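Local coordinates for DUF3863 domain-containing protein (Parabacteroides distasonis, PDB 3LM3), which is of unknown function but is probably a glycoside hydrolase or carbohydrate deacetylase, at residues 245-250 / 288-293; 253-258 / 296-301. All coordinates share one frame; numbering follows the deposited sequence. Where two conformers were deposited one is given.

Contact 1 (245-250 / 288-293); sequences GPIETY and AQMVHE
P246 and I247 both meet one residue of the facing segment, the selenomethionine M290, and the contact between 245-250 and 288-293 is wholly apolar. The selenium and the methyl beyond it do the touching. P246 CG lies 3.8 Å from M290 CE and about equally far from the selenium, so the CG corner of the proline is met by the last two atoms of the chain, which runs at about a right angle to it. I247 comes in with its delta methyl, CD1 standing 3.8 Å from M290 SE, while CG2 is directed elsewhere. The bend at the last torsion of M290 (chi3 -46°) turns CE towards the proline and leaves the selenium in touch with both partners. I247 and M290 were each deposited in two conformers, and this account holds for the one given.

Polar bonds stay within each segment. T249 OG1 donates to G245 O at 2.7 Å, approaching from above the carbonyl plane, and so closes the turn that carries P246 and I247. On the other side Q289 NE2 reaches E293 OE1 at 2.9 Å in a nearly straight bond (172°) from the anti side of the carboxylate, tilted out of its plane; E47 also accepts from this amide nitrogen.

P246 further rests on N284 and W286 of strand 280-287. The contact thus joins the start of helix 247-253 to the short helix 290-294 that follows strand 280-287, packing of helices beside a parallel sheet that is consistent with the barrel-like (beta/alpha) folds of glycoside hydrolases and deacetylases.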
# COMPACT_ATOMS: atom_id res chain seq x y z
N GLY A 245 -0.63 -8.55 -4.93
CA GLY A 245 -1.32 -9.22 -3.84
C GLY A 245 -1.66 -10.65 -4.25
O GLY A 245 -2.09 -10.90 -5.39
N PRO A 246 -1.49 -11.63 -3.35
CA PRO A 246 -1.71 -13.01 -3.71
C PRO A 246 -3.16 -13.43 -4.01
O PRO A 246 -3.37 -14.35 -4.79
CB PRO A 246 -1.18 -13.77 -2.48
CG PRO A 246 -1.29 -12.79 -1.37
CD PRO A 246 -0.93 -11.49 -1.99
N ILE A 247 -4.14 -12.77 -3.40
CA ILE A 247 -5.55 -13.18 -3.56
C ILE A 247 -5.97 -13.16 -5.03
O ILE A 247 -6.57 -14.12 -5.55
CB ILE A 247 -6.49 -12.29 -2.72
CG1 ILE A 247 -6.31 -12.63 -1.23
CG2 ILE A 247 -7.96 -12.43 -3.16
CD1 ILE A 247 -6.68 -14.07 -0.83
N GLU A 248 -5.64 -12.07 -5.72
CA GLU A 248 -6.09 -11.86 -7.10
C GLU A 248 -5.17 -12.47 -8.14
O GLU A 248 -5.44 -12.36 -9.35
CB GLU A 248 -6.26 -10.36 -7.37
CG GLU A 248 -7.24 -9.67 -6.46
CD GLU A 248 -6.73 -9.29 -5.09
OE1 GLU A 248 -5.52 -9.37 -4.84
OE2 GLU A 248 -7.60 -8.92 -4.25
N THR A 249 -4.09 -13.11 -7.69
CA THR A 249 -3.07 -13.64 -8.60
C THR A 249 -2.80 -15.11 -8.28
O THR A 249 -3.45 -15.99 -8.83
CB THR A 249 -1.78 -12.78 -8.57
OG1 THR A 249 -1.23 -12.73 -7.24
CG2 THR A 249 -2.07 -11.37 -9.08
N TYR A 250 -1.85 -15.40 -7.39
CA TYR A 250 -1.55 -16.77 -7.03
C TYR A 250 -2.80 -17.62 -6.69
O TYR A 250 -2.94 -18.74 -7.19
CB TYR A 250 -0.58 -16.82 -5.84
CG TYR A 250 0.79 -16.32 -6.19
CD1 TYR A 250 1.63 -17.06 -7.00
CD2 TYR A 250 1.28 -15.12 -5.68
CE1 TYR A 250 2.89 -16.58 -7.34
CE2 TYR A 250 2.57 -14.64 -6.03
CZ TYR A 250 3.36 -15.37 -6.84
OH TYR A 250 4.59 -14.85 -7.18
N ALA A 288 -1.83 -13.83 7.53
CA ALA A 288 -1.44 -15.16 8.02
C ALA A 288 -2.57 -16.18 7.85
O ALA A 288 -2.32 -17.35 7.58
CB ALA A 288 -1.02 -15.09 9.45
N GLN A 289 -3.81 -15.73 8.03
CA GLN A 289 -4.96 -16.64 7.94
C GLN A 289 -5.12 -17.27 6.57
O GLN A 289 -5.90 -18.24 6.42
CB GLN A 289 -6.24 -15.95 8.39
CG GLN A 289 -6.69 -14.71 7.63
CD GLN A 289 -7.24 -14.97 6.24
OE1 GLN A 289 -6.57 -14.76 5.26
NE2 GLN A 289 -8.49 -15.46 6.17
N MSE A 290 -4.41 -16.79 5.56
CA MSE A 290 -4.53 -17.37 4.21
C MSE A 290 -4.10 -18.82 4.19
O MSE A 290 -4.62 -19.64 3.39
CB MSE A 290 -3.73 -16.60 3.16
CG MSE A 290 -4.36 -15.31 2.75
SE MSE A 290 -3.52 -14.38 1.30
CE MSE A 290 -1.70 -14.55 1.96
N VAL A 291 -3.16 -19.19 5.06
CA VAL A 291 -2.70 -20.59 5.15
C VAL A 291 -3.89 -21.49 5.49
O VAL A 291 -4.07 -22.57 4.90
CB VAL A 291 -1.56 -20.74 6.19
CG1 VAL A 291 -1.38 -22.18 6.65
CG2 VAL A 291 -0.27 -20.12 5.65
N HIS A 292 -4.72 -21.06 6.42
CA HIS A 292 -5.93 -21.82 6.79
C HIS A 292 -7.01 -21.74 5.71
O HIS A 292 -7.67 -22.75 5.38
CB HIS A 292 -6.51 -21.31 8.10
CG HIS A 292 -7.55 -22.20 8.69
ND1 HIS A 292 -7.22 -23.31 9.42
CD2 HIS A 292 -8.91 -22.15 8.67
CE1 HIS A 292 -8.32 -23.92 9.82
NE2 HIS A 292 -9.36 -23.23 9.38
N GLU A 293 -7.23 -20.55 5.16
CA GLU A 293 -8.33 -20.37 4.20
C GLU A 293 -8.10 -21.15 2.90
O GLU A 293 -9.05 -21.72 2.33
CB GLU A 293 -8.55 -18.90 3.90
CG GLU A 293 -9.85 -18.66 3.14
CD GLU A 293 -10.32 -17.23 3.10
OE1 GLU A 293 -9.64 -16.31 3.60
OE2 GLU A 293 -11.42 -17.02 2.49

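Contact 2 (253-258 / 296-301)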
# COMPACT_ATOMS: atom_id res chain seq x y z
N TRP A 253 -5.84 -17.00 -9.85
CA TRP A 253 -5.47 -17.52 -11.16
C TRP A 253 -4.74 -18.86 -11.10
O TRP A 253 -4.47 -19.44 -12.14
CB TRP A 253 -4.57 -16.51 -11.85
CG TRP A 253 -5.19 -15.21 -12.24
CD1 TRP A 253 -6.44 -14.73 -11.91
CD2 TRP A 253 -4.59 -14.21 -13.06
NE1 TRP A 253 -6.65 -13.53 -12.51
CE2 TRP A 253 -5.52 -13.17 -13.20
CE3 TRP A 253 -3.36 -14.11 -13.71
CZ2 TRP A 253 -5.26 -12.05 -13.96
CZ3 TRP A 253 -3.10 -13.00 -14.47
CH2 TRP A 253 -4.02 -11.97 -14.57
N GLY A 254 -4.32 -19.29 -9.91
CA GLY A 254 -3.41 -20.41 -9.81
C GLY A 254 -1.97 -19.94 -9.82
O GLY A 254 -1.65 -18.81 -10.27
N LEU A 255 -1.06 -20.80 -9.39
CA LEU A 255 0.31 -20.38 -9.19
C LEU A 255 1.00 -19.93 -10.47
O LEU A 255 1.69 -18.90 -10.48
CB LEU A 255 1.14 -21.49 -8.53
CG LEU A 255 0.65 -21.93 -7.14
CD1 LEU A 255 1.61 -23.00 -6.60
CD2 LEU A 255 0.51 -20.75 -6.18
N ASP A 256 0.84 -20.70 -11.54
CA ASP A 256 1.59 -20.49 -12.77
C ASP A 256 1.27 -19.14 -13.41
O ASP A 256 2.14 -18.33 -13.72
CB ASP A 256 1.28 -21.59 -13.79
CG ASP A 256 1.96 -22.92 -13.47
OD1 ASP A 256 2.87 -22.96 -12.63
OD2 ASP A 256 1.57 -23.92 -14.11
N LEU A 257 -0.01 -18.88 -13.61
CA LEU A 257 -0.45 -17.65 -14.24
C LEU A 257 -0.38 -16.48 -13.27
O LEU A 257 -0.00 -15.38 -13.63
CB LEU A 257 -1.87 -17.78 -14.81
CG LEU A 257 -1.96 -18.74 -16.00
CD1 LEU A 257 -3.41 -18.91 -16.48
CD2 LEU A 257 -1.10 -18.29 -17.18
N GLY A 258 -0.77 -16.71 -12.03
CA GLY A 258 -0.68 -15.67 -11.01
C GLY A 258 0.73 -15.12 -10.87
O GLY A 258 0.93 -13.90 -10.81
N LYS A 296 -2.00 -24.70 3.40
CA LYS A 296 -0.65 -24.35 3.75
C LYS A 296 0.30 -24.51 2.57
O LYS A 296 1.12 -23.62 2.30
CB LYS A 296 -0.18 -25.16 4.96
CG LYS A 296 1.22 -24.89 5.39
CD LYS A 296 1.55 -25.68 6.68
CE LYS A 296 2.76 -26.56 6.52
NZ LYS A 296 2.98 -27.39 7.75
N ASP A 297 0.19 -25.61 1.82
CA ASP A 297 1.14 -25.82 0.75
C ASP A 297 0.96 -24.83 -0.38
O ASP A 297 1.96 -24.31 -0.90
CB ASP A 297 1.08 -27.25 0.21
CG ASP A 297 1.57 -28.28 1.21
OD1 ASP A 297 2.29 -27.96 2.19
OD2 ASP A 297 1.25 -29.46 0.96
N LEU A 298 -0.27 -24.57 -0.78
CA LEU A 298 -0.54 -23.58 -1.82
C LEU A 298 0.03 -22.21 -1.45
O LEU A 298 0.72 -21.60 -2.27
CB LEU A 298 -2.03 -23.51 -2.11
CG LEU A 298 -2.42 -22.52 -3.21
CD1 LEU A 298 -1.96 -22.98 -4.60
CD2 LEU A 298 -3.93 -22.26 -3.24
N ILE A 299 -0.27 -21.72 -0.25
CA ILE A 299 0.12 -20.36 0.12
C ILE A 299 1.63 -20.29 0.36
O ILE A 299 2.27 -19.33 -0.07
CB ILE A 299 -0.74 -19.85 1.31
CG1 ILE A 299 -2.21 -19.78 0.87
CG2 ILE A 299 -0.27 -18.49 1.84
CD1 ILE A 299 -2.45 -18.82 -0.28
N CYS A 300 2.20 -21.29 1.01
CA CYS A 300 3.65 -21.32 1.15
C CYS A 300 4.38 -21.47 -0.18
O CYS A 300 5.42 -20.82 -0.39
CB CYS A 300 4.07 -22.35 2.18
SG CYS A 300 3.62 -21.94 3.88
N ASP A 301 3.86 -22.29 -1.09
CA ASP A 301 4.45 -22.37 -2.43
C ASP A 301 4.37 -21.02 -3.15
O ASP A 301 5.30 -20.62 -3.83
CB ASP A 301 3.76 -23.44 -3.30
CG ASP A 301 4.16 -24.86 -2.94
OD1 ASP A 301 5.11 -25.07 -2.15
OD2 ASP A 301 3.47 -25.77 -3.45
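The backbone N of D301, a residue whose side chain meets L255, donates to D297 O at 2.8 Å, the shortest polar bond within the two segments and an ordinary helical one. Alongside it C300 N is bonded to K296 O, and in the facing segment G258 N reaches G254 O at 2.9 Å, the first turn of helix 255-277. G254 is the N-cap of that helix and leaves helical geometry with a positive phi (90°), where a CB would collide with the carbonyl oxygen of W253.

Between the segments the meeting is apolar. The L255 side chain starts out toward helix 296-313, and its CD2 comes to 3.7 Å from L298 CD1; the two leucines lie alongside, running antiparallel. L298 holds CG opposite its own amide N (chi1 -179°), which brings CD1 against both CG and CD2 of its partner. The other branch of L255 takes up D301: CD1 stands 4.0 Å from D301 CB, whereas the nearest carboxylate oxygen, OD2, is 4.6 Å from that methyl. A302 and M305, further along the same helix, also pack on L255. Replacing L255 with an alanine would probably leave L298 CD1 and the methylene of D301 without their mate and open a gap between the two helices.

On the far side of helix 296-313, K296 forms a salt bridge with E54. Dispersion and the shedding of water from the two leucines and the D301 methylene are therefore what join the helix starts here, while the acid adds its CB rather than its charge.

Both contacts tie the same two parts of the chain together, the helix pair 247-253 and 255-277 to the pair 290-294 and 296-313, and their segments alternate in sequence, with centres about 9 Å apart. Contact 1 is the buried one, nearer the chain's centre and close to strand 280-287; contact 2 lies further out, among partly exposed residues. Both are small and apolar, but the inner one gathers a proline and an isoleucine round a selenomethionine, whereas the outer one turns on a leucine that meets another leucine and an aspartate methylene. They also touch directly, M290 O packing against I299 CG1 at 3.5 Å.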